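Local coordinates for fructose-bisphosphate aldolase class I (Thermoproteus tenax, PDB 1W8S), which belongs to the DeoC/LacD family of class I aldolases, adopts a TIM-barrel fold and here holds 1,6-di-O-phosphono-beta-D-fructofuranose in its pocket, at residues Y23-E28 with V230-W235; V59-I64 with I76-G81; E159-A164 with M176-T181. The protein carries 2 engineered substitutions. All coordinates share one frame; numbering follows the deposited sequence.

Interaction 1 of 3, residues Y23-E28 with V230-W235; sequences YDHGIE and VGRNVW. With FBP (1,6-di-O-phosphono-beta-D-fructofuranose), chain O.
Y23, H25 and W235 form a buried aromatic cluster at the C-terminal ends of the adjacent barrel strands 18-22 and 227-230, where the chain turns into the short helices 25-28 and 232-235 and borders the FBP pocket. Two edge-to-face (T-shaped) pairs build it, with the indole changing roles between them. Toward H25 it presents an edge: CZ2 of W235 stands over the centre of the imidazole, 3.4 Å from CG of H25, the planes turned 84° apart. Toward Y23 it offers a face, and CD1 on the phenol edge comes to 4.0 Å from NE1 of W235. A chi1 of 51° folds the indole back over its own helix turn, so that G231 O and R232 N lie across the other face. The indole N-H is spent on A22 O, which fixes the rotation of the ring, while Y23 OH reaches S40 O.

The cluster illustrates how an aromatic contact can present polar groups to a ligand. With the indole pressed on its face, the imidazole points edge-on at the phosphate, where H25 NE2 gives FBP O1P a nearly straight bond of 2.6 Å (162°). R232 N and NE bond to the same oxygen, so three N-H groups grip it. R232 NH2 lies 2.8 Å from FBP O3P and also reaches O4P of the second phosphate. G231 N holds FBP O2P at 2.9 Å; this N-terminal helix end beside a phosphate is a familiar TIM-barrel feature, and the helix dipole would probably help. D24 receives sugar hydroxyls, FBP O3 lying 2.7 Å from its OD1.

Outside the pocket, Y23 and W235 both pack on I46 of helix 43-53, W235 also meets L21, and V230 pairs with I20 and A22 of strand 18-22.

Interaction 2 of 3, residues V59-I64 with I76-G81; sequences VFQRGI and ILKLNG
V59 with I76 and F60 with L77 are the parallel bridges that join the two strands of a beta-alpha-beta unit in the TIM barrel: strand 57-60 leads through helix 62-68 into the neighbouring strand 75-81. The backbone bonds show how such a pair is stitched. F60 uses both its polar backbone atoms, its N donating to I76 O at 3.1 Å and its O accepting from K78 N at 2.9 Å. CA-H...O contacts support the ladder, with V59 CA 3.2 Å from I76 O.

The apolar contacts divide between the faces of the sheet. V59, I76 and K78 share the inner one, where V59 and I76 both meet I20 of strand 18-22 and V59 lies near the bound FBP. The two methyls of V59 serve different neighbours: CG1, placed anti to the backbone N (chi1 -179°), rests 3.8 Å from K78 CB, while CG2 meets I76 CB. On the outer face, L77 bends toward the start of helix 62-68 and sets CD1 3.9 Å from R62 N. F60 turns away toward L47 of helix 43-53, and I64 of its own segment lays CG2 over the centre of its ring.

Polar contacts take over where the strands part. The side chains of Q61 and K78 run alongside each other in the same direction. R62 reaches outward instead, its guanidinium bonded to N95 O and in a salt bridge with E100. A water spans the gap between the chains, accepting from R62 N and lying within hydrogen-bonding distance of K78 O.

The K78 chain, bent at chi2 and chi4, reaches forward along its own strand, so that NZ lies 3.1 Å from N80 O and approaches from above the carbonyl plane, 72° out of it.

Interaction 3 of 3, residues E159-A164 with M176-T181; sequences EIVAYA and MKIKYT. With FBP (1,6-di-O-phosphono-beta-D-fructofuranose), chain O.
Helix 158-171 lies against the outside of barrel strand 175-179 in the beta-alpha-beta unit that begins with strand 141-145, and V161, A164, I178 and T181, with the K179 carbonyl, make the interface between them. The short segments run nearly antiparallel, at 171°, with their axes 8.2 Å apart, as expected for a helix returning along the outside of a TIM barrel to the next strand.

V161 does most of the work. Its CG1, anti to the backbone N (chi1 170°), is directed at the strand and comes 3.7 Å from I178 CD1, the two side chains meeting at a slant. The same methyl lies 3.1 Å from K179 O, and the other, CG2, sits 3.4 Å from that oxygen. The carbonyl is therefore tightly covered by carbon, and it is a buried acceptor with no polar partner in the model. Further along, T181 turns its methyl to the helix, CG2 standing 3.6 Å from V161 CB, while its hydroxyl bonds to T186. One turn on from V161, A164 CB packs more loosely on I178 CG2, at 4.2 Å.

The strand illustrates the division of labour in a barrel: I178 faces the helix, and the lysines flanking it, K177 and K179, reach the ligand. K177 NZ lies 2.5 Å from FBP O2, a hydrogen bond whose shortness calls for caution. K179, extended beyond CG, bonds through NZ to FBP O6P at 2.8 Å, and E155 gives that ammonium a salt-bridge partner.

Around the contact, helix 184-193 packs alongside, with F187 against I178 and T181 and A190 against V161. Strand 199-202 adds V199 beside I178, and the far side of helix 158-171 meets another subunit, where Y163 OH bonds to I27 O of that chain.

In the fold
From the N terminus, the chain leaves strand 18-22 through residues 23-28, the first half of interaction 1, whose loop closes only at 230-235, where the last barrel strand returns beside the first. Interactions 2 and 3 are nested within that loop, in series and without crossing: 59-64 with 76-81 closes a short loop early, and 159-164 with 176-181 closes another later, on the opposite side of the chain's centre. Interaction 2 touches interaction 1 directly, Y23 N and V59 O probably sharing a hydrogen bond at 3.0 Å. Interactions 1 and 3, about 19 Å apart between centres, do not touch but meet through FBP, which both bind across the barrel mouth.

Interaction 1 of 3, residues Y23-E28 with V230-W235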
# COMPACT_ATOMS: atom_id res chain seq x y z
N TYR E 23 22.40 8.75 -19.45
CA TYR E 23 22.49 7.40 -19.93
C TYR E 23 21.62 6.44 -19.12
O TYR E 23 22.04 5.31 -18.85
CB TYR E 23 23.93 6.95 -19.89
CG TYR E 23 24.22 5.69 -20.63
CD1 TYR E 23 23.98 5.60 -21.99
CD2 TYR E 23 24.80 4.60 -19.99
CE1 TYR E 23 24.30 4.45 -22.72
CE2 TYR E 23 25.15 3.44 -20.71
CZ TYR E 23 24.88 3.37 -22.07
OH TYR E 23 25.20 2.27 -22.79
N ASP E 24 20.42 6.89 -18.75
CA ASP E 24 19.41 5.99 -18.18
C ASP E 24 18.52 5.35 -19.24
O ASP E 24 17.58 4.64 -18.90
CB ASP E 24 18.53 6.67 -17.10
CG ASP E 24 17.87 7.96 -17.59
OD1 ASP E 24 18.45 8.63 -18.49
OD2 ASP E 24 16.80 8.40 -17.11
N HIS E 25 18.84 5.57 -20.50
CA HIS E 25 17.93 5.22 -21.58
C HIS E 25 17.70 3.72 -21.69
O HIS E 25 16.66 3.28 -22.15
CB HIS E 25 18.46 5.79 -22.90
CG HIS E 25 18.62 7.28 -22.88
ND1 HIS E 25 19.43 7.94 -21.98
CD2 HIS E 25 18.09 8.23 -23.69
CE1 HIS E 25 19.37 9.24 -22.22
NE2 HIS E 25 18.57 9.44 -23.26
N GLY E 26 18.67 2.91 -21.28
CA GLY E 26 18.53 1.47 -21.36
C GLY E 26 17.27 0.92 -20.69
O GLY E 26 16.72 -0.07 -21.12
N ILE E 27 16.85 1.56 -19.60
CA ILE E 27 15.60 1.19 -18.94
C ILE E 27 14.43 2.03 -19.45
O ILE E 27 13.43 1.48 -19.84
CB ILE E 27 15.73 1.17 -17.38
CG1 ILE E 27 14.45 0.52 -16.78
CG2 ILE E 27 15.87 2.53 -16.84
CD1 ILE E 27 14.48 0.24 -15.29
N GLU E 28 14.60 3.34 -19.56
CA GLU E 28 13.47 4.24 -19.95
C GLU E 28 12.96 3.95 -21.34
O GLU E 28 11.73 3.96 -21.59
CB GLU E 28 13.90 5.72 -19.83
CG GLU E 28 14.15 6.17 -18.39
CD GLU E 28 12.91 6.23 -17.52
OE1 GLU E 28 11.79 6.43 -18.05
OE2 GLU E 28 13.06 6.07 -16.29
N VAL E 230 22.01 15.75 -21.61
CA VAL E 230 21.84 15.32 -23.00
C VAL E 230 22.31 13.87 -23.14
O VAL E 230 23.35 13.48 -22.61
CB VAL E 230 22.66 16.25 -23.96
CG1 VAL E 230 24.15 16.28 -23.62
CG2 VAL E 230 22.46 15.89 -25.44
N GLY E 231 21.52 13.07 -23.86
CA GLY E 231 21.85 11.70 -24.15
C GLY E 231 21.86 11.48 -25.64
O GLY E 231 22.92 11.50 -26.26
N ARG E 232 20.69 11.32 -26.24
CA ARG E 232 20.59 10.91 -27.65
C ARG E 232 21.28 11.86 -28.60
O ARG E 232 21.95 11.42 -29.54
CB ARG E 232 19.12 10.75 -28.05
CG ARG E 232 18.43 9.58 -27.33
CD ARG E 232 16.92 9.58 -27.50
NE ARG E 232 16.36 10.47 -26.49
CZ ARG E 232 15.09 10.68 -26.32
NH1 ARG E 232 14.20 10.06 -27.07
NH2 ARG E 232 14.70 11.51 -25.37
N ASN E 233 21.14 13.17 -28.38
CA ASN E 233 21.75 14.14 -29.31
C ASN E 233 23.28 14.16 -29.26
O ASN E 233 23.91 14.80 -30.10
CB ASN E 233 21.19 15.54 -29.09
CG ASN E 233 19.94 15.77 -29.86
OD1 ASN E 233 19.97 15.88 -31.10
ND2 ASN E 233 18.80 15.77 -29.17
N VAL E 234 23.88 13.48 -28.29
CA VAL E 234 25.29 13.16 -28.33
C VAL E 234 25.52 11.70 -28.78
O VAL E 234 26.07 11.47 -29.84
CB VAL E 234 26.00 13.47 -26.98
CG1 VAL E 234 27.45 12.99 -26.97
CG2 VAL E 234 25.97 14.98 -26.74
N TRP E 235 25.10 10.70 -28.00
CA TRP E 235 25.55 9.33 -28.29
C TRP E 235 24.78 8.55 -29.35
O TRP E 235 25.23 7.48 -29.74
CB TRP E 235 25.75 8.49 -27.02
CG TRP E 235 24.65 8.49 -26.08
CD1 TRP E 235 24.61 9.07 -24.85
CD2 TRP E 235 23.39 7.84 -26.24
NE1 TRP E 235 23.40 8.83 -24.24
CE2 TRP E 235 22.64 8.07 -25.07
CE3 TRP E 235 22.81 7.09 -27.27
CZ2 TRP E 235 21.35 7.61 -24.92
CZ3 TRP E 235 21.53 6.59 -27.08
CH2 TRP E 235 20.82 6.87 -25.94
P1 FBP O . 17.95 12.79 -23.87
O1P FBP O . 18.29 11.62 -24.71
O2P FBP O . 18.82 14.06 -24.11
O3P FBP O . 16.49 13.23 -23.99
O1 FBP O . 18.21 12.34 -22.36
C1 FBP O . 17.87 13.18 -21.28
C2 FBP O . 16.69 12.57 -20.51
O2 FBP O . 16.28 13.45 -19.45
C3 FBP O . 16.98 11.18 -19.93
O3 FBP O . 17.74 11.18 -18.73
C4 FBP O . 15.56 10.64 -19.75
O4 FBP O . 15.46 9.23 -19.70
C5 FBP O . 14.89 11.17 -21.01
O5 FBP O . 15.55 12.39 -21.36
C6 FBP O . 13.40 11.39 -20.76
O6 FBP O . 12.82 11.97 -21.91
P2 FBP O . 11.56 11.28 -22.65
O4P FBP O . 11.76 11.51 -24.13
O5P FBP O . 11.47 9.81 -22.25
O6P FBP O . 10.26 12.05 -22.33

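Interaction 2 of 3, residues V59-I64 with I76-G81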
# COMPACT_ATOMS: atom_id res chain seq x y z
N VAL E 59 24.71 10.36 -15.91
CA VAL E 59 23.56 9.87 -15.17
C VAL E 59 23.44 8.36 -15.48
O VAL E 59 23.26 8.00 -16.64
CB VAL E 59 22.28 10.57 -15.61
CG1 VAL E 59 21.08 10.08 -14.83
CG2 VAL E 59 22.41 12.08 -15.47
N PHE E 60 23.58 7.51 -14.46
CA PHE E 60 23.46 6.05 -14.61
C PHE E 60 22.37 5.53 -13.64
O PHE E 60 22.21 6.07 -12.55
CB PHE E 60 24.74 5.33 -14.19
CG PHE E 60 25.93 5.44 -15.14
CD1 PHE E 60 25.82 5.95 -16.43
CD2 PHE E 60 27.16 4.95 -14.72
CE1 PHE E 60 26.92 6.01 -17.24
CE2 PHE E 60 28.27 5.00 -15.53
CZ PHE E 60 28.15 5.53 -16.80
N GLN E 61 21.69 4.46 -14.04
CA GLN E 61 20.92 3.61 -13.10
C GLN E 61 21.90 2.78 -12.29
O GLN E 61 23.07 2.62 -12.66
CB GLN E 61 19.97 2.67 -13.84
CG GLN E 61 19.00 3.32 -14.80
CD GLN E 61 17.80 3.90 -14.13
OE1 GLN E 61 17.46 3.55 -12.98
NE2 GLN E 61 17.12 4.79 -14.85
N ARG E 62 21.43 2.23 -11.19
CA ARG E 62 22.26 1.52 -10.24
C ARG E 62 23.05 0.36 -10.81
O ARG E 62 24.16 0.15 -10.40
CB ARG E 62 21.43 1.00 -9.07
CG ARG E 62 20.42 -0.12 -9.45
CD ARG E 62 19.81 -0.86 -8.24
NE ARG E 62 20.86 -1.30 -7.31
CZ ARG E 62 20.68 -1.40 -5.99
NH1 ARG E 62 19.49 -1.17 -5.44
NH2 ARG E 62 21.68 -1.77 -5.22
N GLY E 63 22.51 -0.34 -11.79
CA GLY E 63 23.18 -1.53 -12.30
C GLY E 63 24.39 -1.17 -13.15
O GLY E 63 25.42 -1.82 -13.09
N ILE E 64 24.23 -0.14 -13.98
CA ILE E 64 25.32 0.40 -14.75
C ILE E 64 26.37 1.04 -13.85
O ILE E 64 27.55 0.87 -14.08
CB ILE E 64 24.81 1.45 -15.79
CG1 ILE E 64 23.76 0.86 -16.73
CG2 ILE E 64 25.98 2.08 -16.56
CD1 ILE E 64 24.21 -0.22 -17.58
N ILE E 76 25.70 11.04 -11.25
CA ILE E 76 24.36 11.25 -10.75
C ILE E 76 23.68 9.90 -10.89
O ILE E 76 23.55 9.37 -12.00
CB ILE E 76 23.64 12.31 -11.57
CG1 ILE E 76 24.44 13.61 -11.55
CG2 ILE E 76 22.22 12.53 -11.03
CD1 ILE E 76 23.79 14.76 -12.33
N LEU E 77 23.32 9.31 -9.75
CA LEU E 77 22.62 8.03 -9.71
C LEU E 77 21.12 8.28 -9.82
O LEU E 77 20.48 8.90 -8.95
CB LEU E 77 22.98 7.28 -8.45
CG LEU E 77 22.78 5.78 -8.31
CD1 LEU E 77 21.47 5.32 -8.83
CD2 LEU E 77 23.89 5.08 -9.04
N LYS E 78 20.57 7.87 -10.96
CA LYS E 78 19.15 7.94 -11.27
C LYS E 78 18.45 6.83 -10.50
O LYS E 78 18.67 5.65 -10.78
CB LYS E 78 18.96 7.70 -12.77
CG LYS E 78 17.52 7.69 -13.26
CD LYS E 78 16.81 8.88 -12.78
CE LYS E 78 15.43 9.05 -13.45
NZ LYS E 78 14.79 7.81 -13.81
N LEU E 79 17.67 7.20 -9.49
CA LEU E 79 17.17 6.24 -8.50
C LEU E 79 15.95 5.45 -8.96
O LEU E 79 15.79 4.31 -8.55
CB LEU E 79 16.82 6.90 -7.15
CG LEU E 79 17.98 7.60 -6.45
CD1 LEU E 79 17.41 8.52 -5.40
CD2 LEU E 79 18.90 6.60 -5.83
N ASN E 80 15.08 6.06 -9.75
CA ASN E 80 13.87 5.39 -10.17
C ASN E 80 14.00 4.99 -11.63
O ASN E 80 15.05 5.15 -12.22
CB ASN E 80 12.55 6.13 -9.84
CG ASN E 80 12.47 7.57 -10.35
OD1 ASN E 80 13.45 8.16 -10.81
ND2 ASN E 80 11.29 8.17 -10.19
N GLY E 81 12.95 4.45 -12.21
CA GLY E 81 12.99 4.09 -13.62
C GLY E 81 11.79 3.28 -13.99
O GLY E 81 11.25 2.51 -13.17
O HOH W 1 18.98 3.03 -10.33

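Interaction 3 of 3, residues E159-A164 with M176-T181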
# COMPACT_ATOMS: atom_id res chain seq x y z
N GLU E 159 3.40 26.78 -20.33
CA GLU E 159 2.81 26.70 -19.00
C GLU E 159 3.04 25.35 -18.33
O GLU E 159 3.10 25.27 -17.11
CB GLU E 159 1.32 27.03 -19.09
CG GLU E 159 0.43 25.95 -19.67
CD GLU E 159 0.29 25.94 -21.19
OE1 GLU E 159 0.96 26.73 -21.92
OE2 GLU E 159 -0.52 25.09 -21.64
N ILE E 160 3.21 24.29 -19.13
CA ILE E 160 3.51 22.97 -18.58
C ILE E 160 4.95 22.93 -18.12
O ILE E 160 5.27 22.44 -17.03
CB ILE E 160 3.20 21.84 -19.63
CG1 ILE E 160 1.72 21.82 -20.00
CG2 ILE E 160 3.65 20.49 -19.14
CD1 ILE E 160 0.82 21.53 -18.87
N VAL E 161 5.86 23.49 -18.93
CA VAL E 161 7.27 23.47 -18.52
C VAL E 161 7.52 24.38 -17.30
O VAL E 161 8.27 24.02 -16.39
CB VAL E 161 8.19 23.85 -19.71
CG1 VAL E 161 9.62 24.08 -19.29
CG2 VAL E 161 8.10 22.77 -20.82
N ALA E 162 6.95 25.58 -17.30
CA ALA E 162 7.03 26.42 -16.09
C ALA E 162 6.44 25.71 -14.85
O ALA E 162 7.01 25.79 -13.76
CB ALA E 162 6.37 27.76 -16.34
N TYR E 163 5.33 24.98 -15.02
CA TYR E 163 4.73 24.22 -13.89
C TYR E 163 5.74 23.17 -13.44
O TYR E 163 6.02 23.02 -12.24
CB TYR E 163 3.38 23.61 -14.29
CG TYR E 163 2.34 23.42 -13.17
CD1 TYR E 163 0.98 23.32 -13.48
CD2 TYR E 163 2.71 23.34 -11.81
CE1 TYR E 163 0.01 23.14 -12.47
CE2 TYR E 163 1.74 23.18 -10.80
CZ TYR E 163 0.41 23.06 -11.13
OH TYR E 163 -0.53 22.87 -10.12
N ALA E 164 6.36 22.49 -14.39
CA ALA E 164 7.30 21.43 -14.08
C ALA E 164 8.41 22.00 -13.20
O ALA E 164 8.81 21.41 -12.20
CB ALA E 164 7.87 20.86 -15.34
N MET E 176 17.38 20.80 -11.13
CA MET E 176 16.28 20.15 -11.84
C MET E 176 16.57 19.97 -13.32
O MET E 176 17.39 20.70 -13.90
CB MET E 176 14.97 20.93 -11.64
CG MET E 176 14.91 22.27 -12.38
SD MET E 176 13.35 23.17 -12.08
CE MET E 176 13.69 23.78 -10.45
N LYS E 177 15.85 19.03 -13.92
CA LYS E 177 15.89 18.76 -15.33
C LYS E 177 14.48 18.88 -15.86
O LYS E 177 13.56 18.29 -15.30
CB LYS E 177 16.42 17.36 -15.58
CG LYS E 177 16.31 16.88 -17.01
CD LYS E 177 17.24 15.66 -17.30
CE LYS E 177 16.84 14.40 -16.53
NZ LYS E 177 17.32 13.12 -17.15
N ILE E 178 14.28 19.69 -16.89
CA ILE E 178 12.97 19.90 -17.49
C ILE E 178 13.11 19.98 -19.01
O ILE E 178 14.21 20.18 -19.52
CB ILE E 178 12.28 21.19 -16.96
CG1 ILE E 178 13.07 22.44 -17.36
CG2 ILE E 178 12.08 21.11 -15.44
CD1 ILE E 178 12.44 23.71 -16.92
N LYS E 179 11.99 19.85 -19.72
CA LYS E 179 11.96 19.92 -21.18
C LYS E 179 12.00 21.36 -21.67
O LYS E 179 11.50 22.27 -21.03
CB LYS E 179 10.67 19.22 -21.71
CG LYS E 179 10.69 17.69 -21.43
CD LYS E 179 9.64 16.89 -22.21
CE LYS E 179 10.00 15.39 -22.16
NZ LYS E 179 9.05 14.48 -22.90
N TYR E 180 12.60 21.55 -22.83
CA TYR E 180 12.66 22.84 -23.48
C TYR E 180 11.32 23.17 -24.13
O TYR E 180 10.67 22.29 -24.71
CB TYR E 180 13.78 22.80 -24.54
CG TYR E 180 14.11 24.13 -25.17
CD1 TYR E 180 14.25 25.28 -24.40
CD2 TYR E 180 14.33 24.23 -26.54
CE1 TYR E 180 14.55 26.50 -24.97
CE2 TYR E 180 14.63 25.48 -27.12
CZ TYR E 180 14.74 26.60 -26.32
OH TYR E 180 15.04 27.84 -26.87
N THR E 181 10.91 24.44 -24.04
CA THR E 181 9.70 24.93 -24.70
C THR E 181 9.87 25.19 -26.20
O THR E 181 8.88 25.37 -26.91
CB THR E 181 9.21 26.23 -24.04
OG1 THR E 181 10.29 27.22 -24.00
CG2 THR E 181 8.79 25.95 -22.57
P1 FBP O . 17.95 12.79 -23.87
O1P FBP O . 18.29 11.62 -24.71
O2P FBP O . 18.82 14.06 -24.11
O3P FBP O . 16.49 13.23 -23.99
O1 FBP O . 18.21 12.34 -22.36
C1 FBP O . 17.87 13.18 -21.28
C2 FBP O . 16.69 12.57 -20.51
O2 FBP O . 16.28 13.45 -19.45
C3 FBP O . 16.98 11.18 -19.93
O3 FBP O . 17.74 11.18 -18.73
C4 FBP O . 15.56 10.64 -19.75
O4 FBP O . 15.46 9.23 -19.70
C5 FBP O . 14.89 11.17 -21.01
O5 FBP O . 15.55 12.39 -21.36
C6 FBP O . 13.40 11.39 -20.76
O6 FBP O . 12.82 11.97 -21.91
P2 FBP O . 11.56 11.28 -22.65
O4P FBP O . 11.76 11.51 -24.13
O5P FBP O . 11.47 9.81 -22.25
O6P FBP O . 10.26 12.05 -22.33